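Long-range contacts in methane monooxygenase regulatory protein B (Methylococcus capsulatus, PDB 4GAM), which probably regulates soluble methane monooxygenase by binding its hydroxylase component and tuning the oxidation of methane to methanol: residues L42-E47 with G75-K80; N65-V70 with I79-K84. All blocks are in the same frame, centred on the assembly; numbering follows the deposited sequence.

Interaction 1: L42-E47 with G75-K80; sequences LKKSDE and GYWWIK
L42 and W77 face each other as an antiparallel hydrogen-bonded pair, joined by L42 N to W77 O at 3.1 Å and W77 N to L42 O at 2.8 Å. The pairing runs out one residue past K43, where K44 N reaches G75 O (2.8 Å). The close packing lies on the face that carries L42, W77 and I79. There the CD1 methyls of L42 and I79 meet at 3.7 Å, their side chains crossing at a slant, while the indole of W77 slants across the chain of K44. With CG beside its backbone N (chi1 -61°), W77 brings its CD1 to 3.5 Å from L42 O and its NE1 and CE2 toward K44 CG. The lysine is bent at chi3 and chi4, which brings K44 CE to W77 CZ2 at 3.6 Å. NE1 itself donates to OD1 of N49, and I48, F51 and I52 of helix 46-63 cover this face. Strand 37-43 opens a split beta-alpha-beta unit, leading through the N-cap S45 into helix 46-63 and on to strand 69-72; strand 76-82 is inserted between its two parallel strands. Replacing the W77 indole by the methyl of an alanine is likely to leave N49 OD1 without its donor and the K44 chain without the ring it crosses. The opposite face is far looser between these segments. K43 and Y76 form a non-hydrogen-bonded pair whose closest approach is K43 CA to Y76 CB at 4.3 Å, and the tyrosine ring leads away. Both look outward to other proteins of the assembly: Y76 OH bonds to an acidic side chain of another chain, and K43 NZ pairs with an acidic side chain of a further chain.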
loop_
_atom_site.group_PDB
_atom_site.type_symbol
_atom_site.label_atom_id
_atom_site.label_comp_id
_atom_site.label_asym_id
_atom_site.label_seq_id
_atom_site.Cartn_x
_atom_site.Cartn_y
_atom_site.Cartn_z
ATOM N N LEU D 42 -6.735 15.254 -13.607
ATOM C CA LEU D 42 -6.788 13.871 -13.142
ATOM C C LEU D 42 -5.457 13.140 -13.330
ATOM O O LEU D 42 -4.947 13.024 -14.446
ATOM C CB LEU D 42 -7.923 13.118 -13.841
ATOM C CG LEU D 42 -9.329 13.684 -13.614
ATOM C CD1 LEU D 42 -10.361 12.898 -14.403
ATOM C CD2 LEU D 42 -9.682 13.689 -12.137
ATOM N N LYS D 43 -4.910 12.648 -12.222
ATOM C CA LYS D 43 -3.618 11.970 -12.202
ATOM C C LYS D 43 -3.627 10.696 -13.047
ATOM O O LYS D 43 -4.555 9.890 -12.961
ATOM C CB LYS D 43 -3.244 11.646 -10.755
ATOM C CG LYS D 43 -1.810 11.214 -10.538
ATOM C CD LYS D 43 -1.574 10.878 -9.071
ATOM C CE LYS D 43 -0.118 10.551 -8.803
ATOM N NZ LYS D 43 0.094 9.999 -7.439
ATOM N N LYS D 44 -2.585 10.522 -13.860
ATOM C CA LYS D 44 -2.497 9.388 -14.785
ATOM C C LYS D 44 -2.273 8.051 -14.079
ATOM O O LYS D 44 -1.152 7.723 -13.691
ATOM C CB LYS D 44 -1.397 9.613 -15.830
ATOM C CG LYS D 44 -1.920 9.796 -17.247
ATOM C CD LYS D 44 -0.856 9.516 -18.304
ATOM C CE LYS D 44 -1.230 8.314 -19.164
ATOM N NZ LYS D 44 -1.190 7.035 -18.398
ATOM N N SER D 45 -3.346 7.281 -13.932
ATOM C CA SER D 45 -3.280 5.964 -13.312
ATOM C C SER D 45 -4.241 5.007 -14.007
ATOM O O SER D 45 -4.903 5.380 -14.973
ATOM C CB SER D 45 -3.619 6.054 -11.823
ATOM O OG SER D 45 -4.993 6.343 -11.628
ATOM N N ASP D 46 -4.319 3.779 -13.506
ATOM C CA ASP D 46 -5.159 2.755 -14.123
ATOM C C ASP D 46 -6.648 3.110 -14.079
ATOM O O ASP D 46 -7.337 3.033 -15.095
ATOM C CB ASP D 46 -4.913 1.391 -13.469
ATOM C CG ASP D 46 -5.340 0.233 -14.355
ATOM O OD1 ASP D 46 -5.339 0.400 -15.594
ATOM O OD2 ASP D 46 -5.671 -0.844 -13.814
ATOM N N GLU D 47 -7.135 3.504 -12.905
ATOM C CA GLU D 47 -8.549 3.833 -12.727
ATOM C C GLU D 47 -8.970 5.070 -13.516
ATOM O O GLU D 47 -10.020 5.077 -14.159
ATOM C CB GLU D 47 -8.877 4.034 -11.244
ATOM C CG GLU D 47 -8.656 2.807 -10.371
ATOM C CD GLU D 47 -7.208 2.635 -9.949
ATOM O OE1 GLU D 47 -6.337 3.351 -10.489
ATOM O OE2 GLU D 47 -6.940 1.789 -9.071
ATOM N N GLY D 75 2.199 13.447 -16.480
ATOM C CA GLY D 75 1.593 12.413 -15.671
ATOM C C GLY D 75 0.170 12.730 -15.271
ATOM O O GLY D 75 -0.336 12.184 -14.291
ATOM N N TYR D 76 -0.483 13.609 -16.024
ATOM C CA TYR D 76 -1.872 13.938 -15.731
ATOM C C TYR D 76 -2.702 14.275 -16.960
ATOM O O TYR D 76 -2.170 14.556 -18.035
ATOM C CB TYR D 76 -1.969 15.070 -14.703
ATOM C CG TYR D 76 -1.499 16.428 -15.180
ATOM C CD1 TYR D 76 -2.378 17.311 -15.799
ATOM C CD2 TYR D 76 -0.185 16.838 -14.979
ATOM C CE1 TYR D 76 -1.961 18.554 -16.216
ATOM C CE2 TYR D 76 0.243 18.077 -15.392
ATOM C CZ TYR D 76 -0.649 18.934 -16.011
ATOM O OH TYR D 76 -0.226 20.178 -16.426
ATOM N N TRP D 77 -4.018 14.244 -16.777
ATOM C CA TRP D 77 -4.954 14.596 -17.831
ATOM C C TRP D 77 -5.534 15.975 -17.574
ATOM O O TRP D 77 -6.114 16.234 -16.519
ATOM C CB TRP D 77 -6.078 13.563 -17.917
ATOM C CG TRP D 77 -5.588 12.198 -18.237
ATOM C CD1 TRP D 77 -5.414 11.164 -17.365
ATOM C CD2 TRP D 77 -5.188 11.713 -19.521
ATOM N NE1 TRP D 77 -4.942 10.060 -18.029
ATOM C CE2 TRP D 77 -4.789 10.373 -19.355
ATOM C CE3 TRP D 77 -5.133 12.281 -20.796
ATOM C CZ2 TRP D 77 -4.343 9.591 -20.417
ATOM C CZ3 TRP D 77 -4.687 11.506 -21.848
ATOM C CH2 TRP D 77 -4.297 10.175 -21.653
ATOM N N TRP D 78 -5.367 16.862 -18.543
ATOM C CA TRP D 78 -5.922 18.198 -18.446
ATOM C C TRP D 78 -7.301 18.205 -19.102
ATOM O O TRP D 78 -7.415 18.182 -20.325
ATOM C CB TRP D 78 -4.978 19.201 -19.111
ATOM C CG TRP D 78 -5.378 20.634 -18.958
ATOM C CD1 TRP D 78 -5.054 21.477 -17.932
ATOM C CD2 TRP D 78 -6.160 21.401 -19.879
ATOM N NE1 TRP D 78 -5.594 22.721 -18.155
ATOM C CE2 TRP D 78 -6.278 22.701 -19.342
ATOM C CE3 TRP D 78 -6.775 21.115 -21.101
ATOM C CZ2 TRP D 78 -6.988 23.711 -19.990
ATOM C CZ3 TRP D 78 -7.478 22.118 -21.740
ATOM C CH2 TRP D 78 -7.576 23.401 -21.186
ATOM N N ILE D 79 -8.342 18.211 -18.275
ATOM C CA ILE D 79 -9.721 18.197 -18.751
ATOM C C ILE D 79 -10.356 19.578 -18.597
ATOM O O ILE D 79 -10.166 20.242 -17.580
ATOM C CB ILE D 79 -10.577 17.156 -17.980
ATOM C CG1 ILE D 79 -10.047 15.744 -18.205
ATOM C CG2 ILE D 79 -12.029 17.216 -18.396
ATOM C CD1 ILE D 79 -9.262 15.210 -17.039
ATOM N N LYS D 80 -11.101 20.007 -19.611
ATOM C CA LYS D 80 -11.772 21.300 -19.581
ATOM C C LYS D 80 -13.113 21.220 -20.301
ATOM O O LYS D 80 -13.181 20.812 -21.458
ATOM C CB LYS D 80 -10.886 22.371 -20.221
ATOM C CG LYS D 80 -11.518 23.752 -20.343
ATOM C CD LYS D 80 -10.449 24.826 -20.228
ATOM C CE LYS D 80 -10.982 26.212 -20.531
ATOM N NZ LYS D 80 -9.974 27.259 -20.194
#

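Interaction 2: N65-V70 with I79-K84; sequences NPTVNV and IKANGK
T67 and N82 cross at about a right angle, the threonine hydroxyl turned to the backbone N-H of N82. Its OG1, held between the backbone N and the carbonyl carbon (chi1 70°), accepts from N82 N at 2.9 Å and 160°, a side-chain acceptor taking up an N-H of strand 76-82 just before strand 69-72 begins. The N65 amide works in two directions. OD1 takes T67 N in an Asx turn at the head of the type I turn 65-68, while ND2 makes a weak bond to K84 O (2.8 Å). V68 and I79 instead lie side by side and point the same way, V68 CG2 against I79 CG2 at 3.6 Å. V68 CB also packs on A81 CB (3.9 Å), and V70 CB meets I79 CG1 at 3.6 Å. Between these side chains, N69 and K80 exchange two backbone bonds as the hydrogen-bonded pair of an antiparallel hairpin. The valines press on L56, L57 and K61 of helix 46-63, and I79 touches L40 in strand 37-43. On the other side of the hairpin, N6 from the N-terminal region bonds to N82 OD1, and K80 packs on T37 of strand 37-43.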
loop_
_atom_site.group_PDB
_atom_site.type_symbol
_atom_site.label_atom_id
_atom_site.label_comp_id
_atom_site.label_asym_id
_atom_site.label_seq_id
_atom_site.Cartn_x
_atom_site.Cartn_y
_atom_site.Cartn_z
ATOM N N ASN D 65 -22.277 16.062 -21.730
ATOM C CA ASN D 65 -21.500 17.281 -21.948
ATOM C C ASN D 65 -20.557 17.175 -23.146
ATOM O O ASN D 65 -19.407 16.770 -22.995
ATOM C CB ASN D 65 -20.703 17.629 -20.686
ATOM C CG ASN D 65 -20.163 19.051 -20.701
ATOM O OD1 ASN D 65 -20.142 19.713 -21.738
ATOM N ND2 ASN D 65 -19.715 19.522 -19.543
ATOM N N PRO D 66 -21.036 17.564 -24.340
ATOM C CA PRO D 66 -20.269 17.492 -25.592
ATOM C C PRO D 66 -19.102 18.474 -25.651
ATOM O O PRO D 66 -18.437 18.569 -26.687
ATOM C CB PRO D 66 -21.304 17.863 -26.662
ATOM C CG PRO D 66 -22.631 17.661 -26.011
ATOM C CD PRO D 66 -22.419 18.007 -24.574
ATOM N N THR D 67 -18.859 19.189 -24.558
ATOM C CA THR D 67 -17.821 20.209 -24.523
ATOM C C THR D 67 -16.626 19.805 -23.661
ATOM O O THR D 67 -15.756 20.629 -23.379
ATOM C CB THR D 67 -18.370 21.555 -24.002
ATOM O OG1 THR D 67 -18.676 21.443 -22.606
ATOM C CG2 THR D 67 -19.627 21.961 -24.767
ATOM N N VAL D 68 -16.580 18.547 -23.230
ATOM C CA VAL D 68 -15.468 18.098 -22.397
ATOM C C VAL D 68 -14.237 17.760 -23.231
ATOM O O VAL D 68 -14.253 16.839 -24.050
ATOM C CB VAL D 68 -15.843 16.917 -21.468
ATOM C CG1 VAL D 68 -16.560 15.828 -22.233
ATOM C CG2 VAL D 68 -14.600 16.360 -20.791
ATOM N N ASN D 69 -13.173 18.527 -23.024
ATOM C CA ASN D 69 -11.928 18.314 -23.746
ATOM C C ASN D 69 -10.803 17.891 -22.817
ATOM O O ASN D 69 -10.390 18.652 -21.941
ATOM C CB ASN D 69 -11.525 19.572 -24.512
ATOM C CG ASN D 69 -10.139 19.463 -25.121
ATOM O OD1 ASN D 69 -9.152 19.908 -24.533
ATOM N ND2 ASN D 69 -10.059 18.867 -26.307
ATOM N N VAL D 70 -10.314 16.672 -23.009
ATOM C CA VAL D 70 -9.166 16.179 -22.262
ATOM C C VAL D 70 -7.923 16.182 -23.156
ATOM O O VAL D 70 -7.996 15.864 -24.344
ATOM C CB VAL D 70 -9.438 14.771 -21.646
ATOM C CG1 VAL D 70 -10.756 14.208 -22.152
ATOM C CG2 VAL D 70 -8.283 13.804 -21.910
ATOM N N ILE D 79 -8.342 18.211 -18.275
ATOM C CA ILE D 79 -9.721 18.197 -18.751
ATOM C C ILE D 79 -10.356 19.578 -18.597
ATOM O O ILE D 79 -10.166 20.242 -17.580
ATOM C CB ILE D 79 -10.577 17.156 -17.980
ATOM C CG1 ILE D 79 -10.047 15.744 -18.205
ATOM C CG2 ILE D 79 -12.029 17.216 -18.396
ATOM C CD1 ILE D 79 -9.262 15.210 -17.039
ATOM N N LYS D 80 -11.101 20.007 -19.611
ATOM C CA LYS D 80 -11.772 21.300 -19.581
ATOM C C LYS D 80 -13.113 21.220 -20.301
ATOM O O LYS D 80 -13.181 20.812 -21.458
ATOM C CB LYS D 80 -10.886 22.371 -20.221
ATOM C CG LYS D 80 -11.518 23.752 -20.343
ATOM C CD LYS D 80 -10.449 24.826 -20.228
ATOM C CE LYS D 80 -10.982 26.212 -20.531
ATOM N NZ LYS D 80 -9.974 27.259 -20.194
ATOM N N ALA D 81 -14.180 21.603 -19.606
ATOM C CA ALA D 81 -15.522 21.552 -20.178
ATOM C C ALA D 81 -16.291 22.829 -19.880
ATOM O O ALA D 81 -15.848 23.661 -19.088
ATOM C CB ALA D 81 -16.281 20.347 -19.646
ATOM N N ASN D 82 -17.447 22.978 -20.520
ATOM C CA ASN D 82 -18.301 24.137 -20.301
ATOM C C ASN D 82 -19.392 23.873 -19.269
ATOM O O ASN D 82 -20.247 23.007 -19.459
ATOM C CB ASN D 82 -18.927 24.604 -21.616
ATOM C CG ASN D 82 -18.004 25.497 -22.415
ATOM O OD1 ASN D 82 -17.296 25.039 -23.310
ATOM N ND2 ASN D 82 -18.005 26.786 -22.088
ATOM N N GLY D 83 -19.354 24.623 -18.174
ATOM C CA GLY D 83 -20.391 24.538 -17.164
ATOM C C GLY D 83 -20.020 23.652 -15.995
ATOM O O GLY D 83 -19.840 24.140 -14.880
ATOM N N LYS D 84 -19.898 22.350 -16.244
ATOM C CA LYS D 84 -19.693 21.394 -15.161
ATOM C C LYS D 84 -19.287 20.001 -15.636
ATOM O O LYS D 84 -19.463 19.651 -16.805
ATOM C CB LYS D 84 -20.973 21.268 -14.335
ATOM C CG LYS D 84 -22.113 20.610 -15.093
ATOM C CD LYS D 84 -23.341 20.471 -14.220
ATOM C CE LYS D 84 -24.112 19.209 -14.554
ATOM N NZ LYS D 84 -25.223 18.993 -13.587
#

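In the fold
Both interactions use strand 76-82, the shared neighbour of 37-43 and 69-72 in one antiparallel sheet, and they share I79 and K80; their centres lie about 14 Å apart. Interaction 1 joins 76-82 to 37-43 and is the more buried, with a face against helix 46-63 and a back taken up by other proteins of the assembly. Interaction 2, on the hairpin with 69-72, is only partly buried, with K84 exposed at its rim. Indole and lysine packing marks the first, whereas the second adds side-chain-to-backbone bonds, from the T67 hydroxyl and more weakly the N65 amide, to its packing of small aliphatic side chains. They meet where the W77 ring packs against V70, beneath the same helix.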